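Local coordinates for protein putative sarcosine dimethylglycine methyltransferase (Galdieria sulphuraria, PDB 2O57) that probably transfers methyl groups from S-adenosylmethionine to sarcosine or dimethylglycine, at residues D67-A71 against F99-F104; G92-R98 against R120-N125; L226-F232 against G288-S294. All blocks are in the same frame, centred on the assembly; numbering follows the deposited sequence.

Contact 1: residues D67-A71 against F99-F104; sequences DEWLA and FLVRKF
Phe99 is the bump that helix 95-104 pushes against helix 59-76, a helix pair on one side of the Rossmann-type methyltransferase sheet. The axes of the two short segments cross at -62° and come no closer than 11.7 Å, a gap wide enough to be bridged by side chains rather than by backbone. The hollow that takes the Phe99 ring is formed by Asp67, Glu68 and Ala71. With CG anti to the backbone N (chi1 170°), the ring reaches across so that Asp67 CB stands over one face, 4.2 Å from the Phe99 centroid, a CH-pi contact. Glu68 and Ala71 border the ring at its edge, the Glu68 carboxylate turned nearly perpendicular to the ring plane.

Ala71 is the smaller bump, from helix 59-76. Its CB meets Phe99 CE2 at 3.7 Å, Leu100 CD2 at 3.9 Å and the edge of the Phe104 ring at CE2; Trp155 of strand 151-157 also touches Ala71 and Leu100. The carboxylate of Asp67 turns elsewhere, to Gln157 of the same strand. On the more exposed side the Lys103 chain, bent only at its last torsion, brings NZ to 3.7 Å from Glu68 OE1, a long salt bridge.

Contact 2: residues G92-R98 against R120-N125; sequences GYGGAAR and RNEEYN
Arg98 folds back onto the turn that precedes its helix and meets Asn121, Tyr124 and Asn125 of helix 115-128. Its chain leaves with CG beside the backbone N, runs straight through chi2 and then bends at chi3 (-63°), which lays the guanidinium beside the turn. There NH1 and NH2 grip a single atom, Tyr93 O, end-on, at 3.0 Å from Arg98 NH1 and 2.9 Å from Arg98 NH2; the NH1 donor lies on a carbonyl lone pair, whereas NH2 sits well above the carbonyl plane. NH1 also gives the straighter bond, 163° at the hydrogen, to Asn125 OD1 at 2.9 Å, in the guanidinium plane, and a weak one to Asn121 OD1. Gly94 O and Tyr124 CB cover opposite faces of the group, so in-plane bonds and packing together fix its orientation and limit its rotation.

A chi1 of -167° swings the Asn121 amide away from its own backbone N and against the turn. OD1 of Asn121 comes 3.4 Å from Gly94 CA, while ND2 donates to a water that in turn donates to Gly92 O. Farther out, Arg120 extends from CG to NE alongside the Tyr93 ring, their flat groups nearly parallel; Arg120 also makes a cation-pi contact with Phe37.

The buried positive charge of Arg98 is probably stabilised by neutral oxygens, the turn carbonyl and two asparagine amides, one of them bonded only weakly. This ties the Rossmann-type glycine turn, consistent with a cofactor-binding loop, to the next helix.

Contact 3: residues L226-F232 against G288-S294; sequences LVTLRTF and GMLFRKS
Val227 and Arg292 exchange backbone hydrogen bonds in both directions, opening an antiparallel pairing in which the short strand axes approach to 4.4 Å. Arg292 N reaches Val227 O at 2.9 Å, and the other end is closed in the same way by Phe232 and Gly288. Between them the register slips by one: Leu229 N bonds to Leu290 O at 2.8 Å while Leu290 N bonds to Arg230 O at 3.1 Å, so both Leu229 and Arg230 face Leu290. CA-H...O contacts add to these bonds, among them Phe291 CA to Val227 O at 3.0 Å.

Apolar packing differs on the two faces. Leu226, Thr228, Thr231, Met289 (selenomethionine) and Phe291 share one face, where helix 214-223 packs on Thr228, Met289 and Phe291; Thr231 CG2 touches Met289 CE at 3.8 Å, and Leu226 CB lies against Phe291 CB. On the other, Leu290 CD1 meets Phe232 CE2 at 4.2 Å.

Charged groups also lie on this second face. Leu290 CD2 sits over one face of the Arg230 guanidinium, 3.9 Å from Arg230 NH1, and that arginine pairs with Glu73 and with Asp236 of the second subunit. Arg292 donates to Arg180 O.

Thr231 and Phe232 pair with a strand of the second subunit, carrying the sheet across the interface. The slip is a classic beta bulge, set where strand 284-293 is inserted antiparallel beside 226-233, as in the 3-2-1-4-5-7-6 order of class I methyltransferases.

Overall arrangement
Contacts 1 and 2 join helices flanking the seven-stranded methyltransferase sheet, whereas contact 3 lies within it, at its antiparallel edge. Contacts 1 and 2 share helix 95-104: residues 92-98 adjoin 99-104 in the chain, so the helix packs on 115-128 near its start and on 59-76 farther along, with contact centres about 14 Å apart. Contact 1 touches contact 3 directly, Trp69 CZ2 lying 3.4 Å from Phe232 CG in an edge-to-face arrangement, although their centres are about 18 Å apart. Contacts 2 and 3 do not meet; their nearest atoms are about 14 Å apart. Contact 2 holds the probable cofactor loop, contact 3 reaches the second subunit, and helix 59-76 links contact 1 to contact 3.

Contact 1: residues D67-A71 against F99-F104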
loop_
_atom_site.group_PDB
_atom_site.type_symbol
_atom_site.label_atom_id
_atom_site.label_comp_id
_atom_site.label_asym_id
_atom_site.label_seq_id
_atom_site.Cartn_x
_atom_site.Cartn_y
_atom_site.Cartn_z
ATOM N N ASP A 67 11.225 5.823 -0.528
ATOM C CA ASP A 67 11.890 5.646 -1.829
ATOM C C ASP A 67 12.198 4.158 -2.124
ATOM O O ASP A 67 11.959 3.676 -3.231
ATOM C CB ASP A 67 13.203 6.439 -1.882
ATOM C CG ASP A 67 12.983 7.904 -1.747
ATOM O OD1 ASP A 67 11.837 8.356 -1.989
ATOM O OD2 ASP A 67 13.960 8.606 -1.389
ATOM N N GLU A 68 12.690 3.445 -1.108
ATOM C CA GLU A 68 12.938 1.989 -1.196
ATOM C C GLU A 68 11.640 1.241 -1.458
ATOM O O GLU A 68 11.612 0.334 -2.286
ATOM C CB GLU A 68 13.570 1.443 0.092
ATOM C CG GLU A 68 15.011 1.915 0.342
ATOM C CD GLU A 68 16.052 1.281 -0.579
ATOM O OE1 GLU A 68 15.739 0.302 -1.303
ATOM O OE2 GLU A 68 17.213 1.756 -0.550
ATOM N N TRP A 69 10.577 1.600 -0.731
ATOM C CA TRP A 69 9.260 0.932 -0.897
ATOM C C TRP A 69 8.727 1.159 -2.320
ATOM O O TRP A 69 8.351 0.209 -3.006
ATOM C CB TRP A 69 8.213 1.423 0.149
ATOM C CG TRP A 69 6.782 1.113 -0.260
ATOM C CD1 TRP A 69 6.210 -0.137 -0.385
ATOM C CD2 TRP A 69 5.759 2.061 -0.634
ATOM N NE1 TRP A 69 4.904 -0.012 -0.816
ATOM C CE2 TRP A 69 4.599 1.317 -0.960
ATOM C CE3 TRP A 69 5.714 3.464 -0.709
ATOM C CZ2 TRP A 69 3.415 1.924 -1.365
ATOM C CZ3 TRP A 69 4.530 4.082 -1.122
ATOM C CH2 TRP A 69 3.386 3.303 -1.443
ATOM N N LEU A 70 8.680 2.413 -2.762
ATOM C CA LEU A 70 8.097 2.715 -4.074
ATOM C C LEU A 70 8.903 2.053 -5.191
ATOM O O LEU A 70 8.323 1.496 -6.108
ATOM C CB LEU A 70 7.966 4.222 -4.353
ATOM C CG LEU A 70 7.041 4.601 -5.544
ATOM C CD1 LEU A 70 5.525 4.296 -5.220
ATOM C CD2 LEU A 70 7.187 6.123 -5.805
ATOM N N ALA A 71 10.226 2.091 -5.071
ATOM C CA ALA A 71 11.117 1.481 -6.044
ATOM C C ALA A 71 10.917 -0.048 -6.045
ATOM O O ALA A 71 10.905 -0.668 -7.087
ATOM C CB ALA A 71 12.544 1.845 -5.756
ATOM N N PHE A 99 19.007 8.227 -6.888
ATOM C CA PHE A 99 18.704 6.950 -6.182
ATOM C C PHE A 99 18.396 5.792 -7.171
ATOM O O PHE A 99 18.984 4.702 -7.088
ATOM C CB PHE A 99 17.530 7.170 -5.227
ATOM C CG PHE A 99 16.956 5.907 -4.630
ATOM C CD1 PHE A 99 17.549 5.331 -3.511
ATOM C CD2 PHE A 99 15.811 5.319 -5.165
ATOM C CE1 PHE A 99 17.019 4.169 -2.946
ATOM C CE2 PHE A 99 15.252 4.159 -4.602
ATOM C CZ PHE A 99 15.848 3.593 -3.493
ATOM N N LEU A 100 17.492 6.034 -8.115
ATOM C CA LEU A 100 17.129 4.982 -9.076
ATOM C C LEU A 100 18.276 4.582 -10.036
ATOM O O LEU A 100 18.459 3.393 -10.378
ATOM C CB LEU A 100 15.883 5.415 -9.852
ATOM C CG LEU A 100 14.575 5.565 -9.058
ATOM C CD1 LEU A 100 13.523 6.075 -10.037
ATOM C CD2 LEU A 100 14.145 4.222 -8.470
ATOM N N VAL A 101 19.026 5.583 -10.495
ATOM C CA VAL A 101 20.147 5.346 -11.399
ATOM C C VAL A 101 21.220 4.490 -10.671
ATOM O O VAL A 101 21.639 3.454 -11.205
ATOM C CB VAL A 101 20.738 6.672 -11.973
ATOM C CG1 VAL A 101 22.088 6.414 -12.718
ATOM C CG2 VAL A 101 19.705 7.375 -12.880
ATOM N N ARG A 102 21.627 4.891 -9.464
ATOM C CA ARG A 102 22.644 4.122 -8.714
ATOM C C ARG A 102 22.143 2.702 -8.395
ATOM O O ARG A 102 22.933 1.755 -8.386
ATOM C CB ARG A 102 23.081 4.810 -7.390
ATOM C CG ARG A 102 23.651 6.251 -7.490
ATOM C CD ARG A 102 24.009 6.771 -6.081
ATOM N NE ARG A 102 24.319 8.207 -5.991
ATOM C CZ ARG A 102 25.503 8.699 -6.327
ATOM N NH1 ARG A 102 26.435 7.872 -6.772
ATOM N NH2 ARG A 102 25.769 9.994 -6.219
ATOM N N LYS A 103 20.844 2.551 -8.135
ATOM C CA LYS A 103 20.319 1.261 -7.666
ATOM C C LYS A 103 20.036 0.274 -8.818
ATOM O O LYS A 103 20.379 -0.899 -8.720
ATOM C CB LYS A 103 19.058 1.449 -6.798
ATOM C CG LYS A 103 18.598 0.160 -6.115
ATOM C CD LYS A 103 17.589 0.447 -5.044
ATOM C CE LYS A 103 17.505 -0.723 -4.095
ATOM N NZ LYS A 103 18.729 -0.709 -3.248
ATOM N N PHE A 104 19.451 0.774 -9.905
ATOM C CA PHE A 104 18.981 -0.057 -11.038
ATOM C C PHE A 104 19.755 0.136 -12.356
ATOM O O PHE A 104 19.617 -0.668 -13.279
ATOM C CB PHE A 104 17.476 0.200 -11.280
ATOM C CG PHE A 104 16.616 -0.195 -10.124
ATOM C CD1 PHE A 104 16.249 -1.537 -9.940
ATOM C CD2 PHE A 104 16.199 0.763 -9.187
ATOM C CE1 PHE A 104 15.458 -1.916 -8.854
ATOM C CE2 PHE A 104 15.397 0.401 -8.086
ATOM C CZ PHE A 104 15.037 -0.941 -7.907
#

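Contact 2: residues G92-R98 against R120-N125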
loop_
_atom_site.group_PDB
_atom_site.type_symbol
_atom_site.label_atom_id
_atom_site.label_comp_id
_atom_site.label_asym_id
_atom_site.label_seq_id
_atom_site.Cartn_x
_atom_site.Cartn_y
_atom_site.Cartn_z
ATOM N N GLY A 92 12.330 17.758 -8.487
ATOM C CA GLY A 92 12.967 18.572 -7.440
ATOM C C GLY A 92 14.444 18.686 -7.736
ATOM O O GLY A 92 14.829 19.029 -8.853
ATOM N N TYR A 93 15.270 18.377 -6.748
ATOM C CA TYR A 93 16.712 18.423 -6.893
ATOM C C TYR A 93 17.313 17.180 -7.505
ATOM O O TYR A 93 18.539 17.119 -7.688
ATOM C CB TYR A 93 17.413 18.736 -5.564
ATOM C CG TYR A 93 17.038 20.096 -5.013
ATOM C CD1 TYR A 93 17.550 21.262 -5.595
ATOM C CD2 TYR A 93 16.149 20.221 -3.931
ATOM C CE1 TYR A 93 17.193 22.529 -5.113
ATOM C CE2 TYR A 93 15.774 21.499 -3.434
ATOM C CZ TYR A 93 16.323 22.643 -4.027
ATOM O OH TYR A 93 16.014 23.908 -3.587
ATOM N N GLY A 94 16.467 16.197 -7.814
ATOM C CA GLY A 94 16.896 15.032 -8.568
ATOM C C GLY A 94 17.293 13.867 -7.685
ATOM O O GLY A 94 17.907 12.925 -8.152
ATOM N N GLY A 95 16.929 13.931 -6.408
ATOM C CA GLY A 95 17.330 12.915 -5.452
ATOM C C GLY A 95 16.876 11.511 -5.840
ATOM O O GLY A 95 17.680 10.563 -5.777
ATOM N N ALA A 96 15.589 11.378 -6.200
ATOM C CA ALA A 96 15.018 10.088 -6.616
ATOM C C ALA A 96 15.702 9.596 -7.859
ATOM O O ALA A 96 15.913 8.404 -7.991
ATOM C CB ALA A 96 13.549 10.218 -6.896
ATOM N N ALA A 97 15.979 10.501 -8.806
ATOM C CA ALA A 97 16.592 10.111 -10.061
ATOM C C ALA A 97 17.977 9.514 -9.793
ATOM O O ALA A 97 18.305 8.449 -10.321
ATOM C CB ALA A 97 16.694 11.284 -11.024
ATOM N N ARG A 98 18.771 10.191 -8.962
ATOM C CA ARG A 98 20.068 9.651 -8.577
ATOM C C ARG A 98 19.949 8.319 -7.836
ATOM O O ARG A 98 20.704 7.394 -8.139
ATOM C CB ARG A 98 20.910 10.656 -7.773
ATOM C CG ARG A 98 21.458 11.781 -8.714
ATOM C CD ARG A 98 22.278 12.826 -7.958
ATOM N NE ARG A 98 21.479 13.564 -6.957
ATOM C CZ ARG A 98 20.730 14.642 -7.197
ATOM N NH1 ARG A 98 20.634 15.127 -8.438
ATOM N NH2 ARG A 98 20.078 15.239 -6.167
ATOM N N ARG A 120 20.475 23.210 -10.004
ATOM C CA ARG A 120 21.164 22.464 -8.921
ATOM C C ARG A 120 21.212 20.986 -9.184
ATOM O O ARG A 120 22.224 20.359 -8.907
ATOM C CB ARG A 120 20.534 22.704 -7.539
ATOM C CG ARG A 120 20.823 24.034 -7.030
ATOM C CD ARG A 120 20.523 24.183 -5.579
ATOM N NE ARG A 120 20.389 25.601 -5.344
ATOM C CZ ARG A 120 19.566 26.159 -4.467
ATOM N NH1 ARG A 120 18.774 25.413 -3.710
ATOM N NH2 ARG A 120 19.528 27.483 -4.374
ATOM N N ASN A 121 20.077 20.422 -9.638
ATOM C CA ASN A 121 19.970 19.034 -10.098
ATOM C C ASN A 121 21.111 18.665 -11.093
ATOM O O ASN A 121 21.874 17.723 -10.853
ATOM C CB ASN A 121 18.572 18.808 -10.718
ATOM C CG ASN A 121 18.251 17.331 -10.939
ATOM O OD1 ASN A 121 19.128 16.462 -10.765
ATOM N ND2 ASN A 121 17.004 17.036 -11.379
ATOM N N GLU A 122 21.242 19.427 -12.177
ATOM C CA GLU A 122 22.325 19.197 -13.156
ATOM C C GLU A 122 23.705 19.239 -12.461
ATOM O O GLU A 122 24.554 18.420 -12.756
ATOM C CB GLU A 122 22.282 20.221 -14.304
ATOM C CG GLU A 122 21.041 20.128 -15.183
ATOM C CD GLU A 122 21.003 21.181 -16.298
ATOM O OE1 GLU A 122 21.141 22.392 -16.021
ATOM O OE2 GLU A 122 20.821 20.782 -17.453
ATOM N N GLU A 123 23.897 20.200 -11.556
ATOM C CA GLU A 123 25.181 20.365 -10.845
ATOM C C GLU A 123 25.491 19.101 -10.042
ATOM O O GLU A 123 26.608 18.549 -10.153
ATOM C CB GLU A 123 25.181 21.601 -9.923
ATOM C CG GLU A 123 25.264 22.946 -10.677
ATOM C CD GLU A 123 24.950 24.231 -9.829
ATOM O OE1 GLU A 123 24.563 24.120 -8.638
ATOM O OE2 GLU A 123 25.070 25.358 -10.393
ATOM N N TYR A 124 24.503 18.638 -9.262
ATOM C CA TYR A 124 24.626 17.376 -8.494
ATOM C C TYR A 124 24.926 16.179 -9.375
ATOM O O TYR A 124 25.750 15.349 -9.013
ATOM C CB TYR A 124 23.372 17.053 -7.664
ATOM C CG TYR A 124 23.070 18.037 -6.573
ATOM C CD1 TYR A 124 24.062 18.455 -5.691
ATOM C CD2 TYR A 124 21.792 18.576 -6.444
ATOM C CE1 TYR A 124 23.791 19.382 -4.688
ATOM C CE2 TYR A 124 21.502 19.482 -5.458
ATOM C CZ TYR A 124 22.492 19.893 -4.587
ATOM O OH TYR A 124 22.198 20.826 -3.630
ATOM N N ASN A 125 24.255 16.078 -10.517
ATOM C CA ASN A 125 24.503 14.965 -11.431
ATOM C C ASN A 125 25.899 14.996 -12.026
ATOM O O ASN A 125 26.531 13.956 -12.204
ATOM C CB ASN A 125 23.453 14.932 -12.545
ATOM C CG ASN A 125 22.010 14.799 -11.991
ATOM O OD1 ASN A 125 21.799 14.250 -10.913
ATOM N ND2 ASN A 125 21.034 15.318 -12.733
HETATM O O HOH W 1 14.881 18.874 -11.579
#

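Contact 3: residues L226-F232 against G288-S294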
loop_
_atom_site.group_PDB
_atom_site.type_symbol
_atom_site.label_atom_id
_atom_site.label_comp_id
_atom_site.label_asym_id
_atom_site.label_seq_id
_atom_site.Cartn_x
_atom_site.Cartn_y
_atom_site.Cartn_z
ATOM N N LEU A 226 -4.880 3.677 -18.833
ATOM C CA LEU A 226 -4.006 3.202 -17.758
ATOM C C LEU A 226 -4.784 2.437 -16.723
ATOM O O LEU A 226 -5.617 3.011 -15.995
ATOM C CB LEU A 226 -3.248 4.343 -17.056
ATOM C CG LEU A 226 -2.462 5.331 -17.914
ATOM C CD1 LEU A 226 -1.945 6.513 -17.075
ATOM C CD2 LEU A 226 -1.328 4.598 -18.559
ATOM N N VAL A 227 -4.493 1.148 -16.633
ATOM C CA VAL A 227 -5.127 0.284 -15.626
ATOM C C VAL A 227 -4.414 0.441 -14.274
ATOM O O VAL A 227 -3.181 0.610 -14.229
ATOM C CB VAL A 227 -5.172 -1.188 -16.102
ATOM C CG1 VAL A 227 -3.787 -1.793 -16.151
ATOM C CG2 VAL A 227 -6.095 -2.029 -15.213
ATOM N N THR A 228 -5.194 0.416 -13.194
ATOM C CA THR A 228 -4.661 0.557 -11.856
ATOM C C THR A 228 -4.291 -0.849 -11.373
ATOM O O THR A 228 -5.154 -1.753 -11.282
ATOM C CB THR A 228 -5.670 1.212 -10.903
ATOM O OG1 THR A 228 -5.932 2.552 -11.338
ATOM C CG2 THR A 228 -5.082 1.257 -9.507
ATOM N N LEU A 229 -3.008 -1.041 -11.142
ATOM C CA LEU A 229 -2.451 -2.323 -10.681
ATOM C C LEU A 229 -2.623 -2.515 -9.189
ATOM O O LEU A 229 -2.955 -3.612 -8.747
ATOM C CB LEU A 229 -0.964 -2.397 -10.978
ATOM C CG LEU A 229 -0.494 -2.358 -12.440
ATOM C CD1 LEU A 229 1.045 -2.547 -12.525
ATOM C CD2 LEU A 229 -1.191 -3.425 -13.289
ATOM N N ARG A 230 -2.395 -1.446 -8.426
ATOM C CA ARG A 230 -2.487 -1.471 -6.969
ATOM C C ARG A 230 -2.563 -0.052 -6.406
ATOM O O ARG A 230 -2.061 0.899 -7.034
ATOM C CB ARG A 230 -1.296 -2.226 -6.375
ATOM C CG ARG A 230 0.090 -1.627 -6.702
ATOM C CD ARG A 230 1.233 -2.548 -6.305
ATOM N NE ARG A 230 1.507 -3.536 -7.362
ATOM C CZ ARG A 230 2.719 -3.956 -7.726
ATOM N NH1 ARG A 230 3.828 -3.529 -7.111
ATOM N NH2 ARG A 230 2.838 -4.830 -8.713
ATOM N N THR A 231 -3.153 0.079 -5.214
ATOM C CA THR A 231 -3.232 1.346 -4.498
ATOM C C THR A 231 -2.952 1.184 -2.998
ATOM O O THR A 231 -3.064 0.063 -2.425
ATOM C CB THR A 231 -4.589 2.066 -4.712
ATOM O OG1 THR A 231 -5.656 1.320 -4.127
ATOM C CG2 THR A 231 -4.898 2.257 -6.192
ATOM N N PHE A 232 -2.582 2.310 -2.378
ATOM C CA PHE A 232 -2.124 2.364 -1.012
ATOM C C PHE A 232 -2.668 3.661 -0.434
ATOM O O PHE A 232 -2.673 4.702 -1.108
ATOM C CB PHE A 232 -0.570 2.390 -0.953
ATOM C CG PHE A 232 0.107 1.236 -1.673
ATOM C CD1 PHE A 232 0.502 0.090 -0.977
ATOM C CD2 PHE A 232 0.365 1.298 -3.042
ATOM C CE1 PHE A 232 1.121 -0.991 -1.656
ATOM C CE2 PHE A 232 0.959 0.221 -3.717
ATOM C CZ PHE A 232 1.345 -0.914 -3.032
ATOM N N GLY A 288 -0.805 6.205 -2.727
ATOM C CA GLY A 288 0.241 5.674 -3.607
ATOM C C GLY A 288 -0.468 4.809 -4.641
ATOM O O GLY A 288 -1.452 4.133 -4.299
HETATM N N MSE A 289 0.001 4.821 -5.889
HETATM C CA MSE A 289 -0.622 4.009 -6.934
HETATM C C MSE A 289 0.365 3.553 -7.998
HETATM O O MSE A 289 1.319 4.244 -8.292
HETATM C CB MSE A 289 -1.729 4.772 -7.649
HETATM C CG MSE A 289 -2.588 5.630 -6.727
HETATM SE SE MSE A 289 -3.868 6.781 -7.587
HETATM C CE MSE A 289 -5.168 5.443 -8.238
ATOM N N LEU A 290 0.095 2.396 -8.593
ATOM C CA LEU A 290 0.825 1.972 -9.778
ATOM C C LEU A 290 -0.169 1.670 -10.876
ATOM O O LEU A 290 -1.242 1.075 -10.640
ATOM C CB LEU A 290 1.691 0.759 -9.510
ATOM C CG LEU A 290 3.078 1.025 -8.911
ATOM C CD1 LEU A 290 2.931 1.221 -7.341
ATOM C CD2 LEU A 290 3.840 -0.206 -9.235
ATOM N N PHE A 291 0.190 2.098 -12.075
ATOM C CA PHE A 291 -0.649 1.922 -13.251
ATOM C C PHE A 291 0.163 1.240 -14.320
ATOM O O PHE A 291 1.395 1.336 -14.317
ATOM C CB PHE A 291 -1.074 3.274 -13.828
ATOM C CG PHE A 291 -1.750 4.197 -12.848
ATOM C CD1 PHE A 291 -3.122 4.112 -12.624
ATOM C CD2 PHE A 291 -1.018 5.183 -12.191
ATOM C CE1 PHE A 291 -3.758 4.994 -11.737
ATOM C CE2 PHE A 291 -1.643 6.076 -11.317
ATOM C CZ PHE A 291 -3.013 5.978 -11.089
ATOM N N ARG A 292 -0.511 0.564 -15.241
ATOM C CA ARG A 292 0.156 0.124 -16.449
ATOM C C ARG A 292 -0.619 0.604 -17.678
ATOM O O ARG A 292 -1.851 0.623 -17.676
ATOM C CB ARG A 292 0.327 -1.397 -16.475
ATOM C CG ARG A 292 1.159 -1.902 -17.664
ATOM C CD ARG A 292 1.266 -3.425 -17.767
ATOM N NE ARG A 292 1.998 -4.089 -16.687
ATOM C CZ ARG A 292 3.326 -4.235 -16.589
ATOM N NH1 ARG A 292 4.185 -3.711 -17.492
ATOM N NH2 ARG A 292 3.799 -4.909 -15.553
ATOM N N LYS A 293 0.103 1.017 -18.715
ATOM C CA LYS A 293 -0.515 1.363 -19.991
ATOM C C LYS A 293 -0.939 0.086 -20.775
ATOM O O LYS A 293 -0.174 -0.460 -21.590
ATOM C CB LYS A 293 0.419 2.221 -20.844
ATOM C CG LYS A 293 -0.229 2.722 -22.127
ATOM C CD LYS A 293 0.662 3.784 -22.839
ATOM C CE LYS A 293 0.174 4.081 -24.258
ATOM N NZ LYS A 293 1.054 5.130 -24.910
ATOM N N SER A 294 -2.143 -0.387 -20.469
ATOM C CA SER A 294 -2.741 -1.587 -21.080
ATOM C C SER A 294 -4.211 -1.570 -20.712
ATOM O O SER A 294 -4.609 -0.947 -19.712
ATOM C CB SER A 294 -2.106 -2.900 -20.565
ATOM O OG SER A 294 -2.235 -2.998 -19.156
#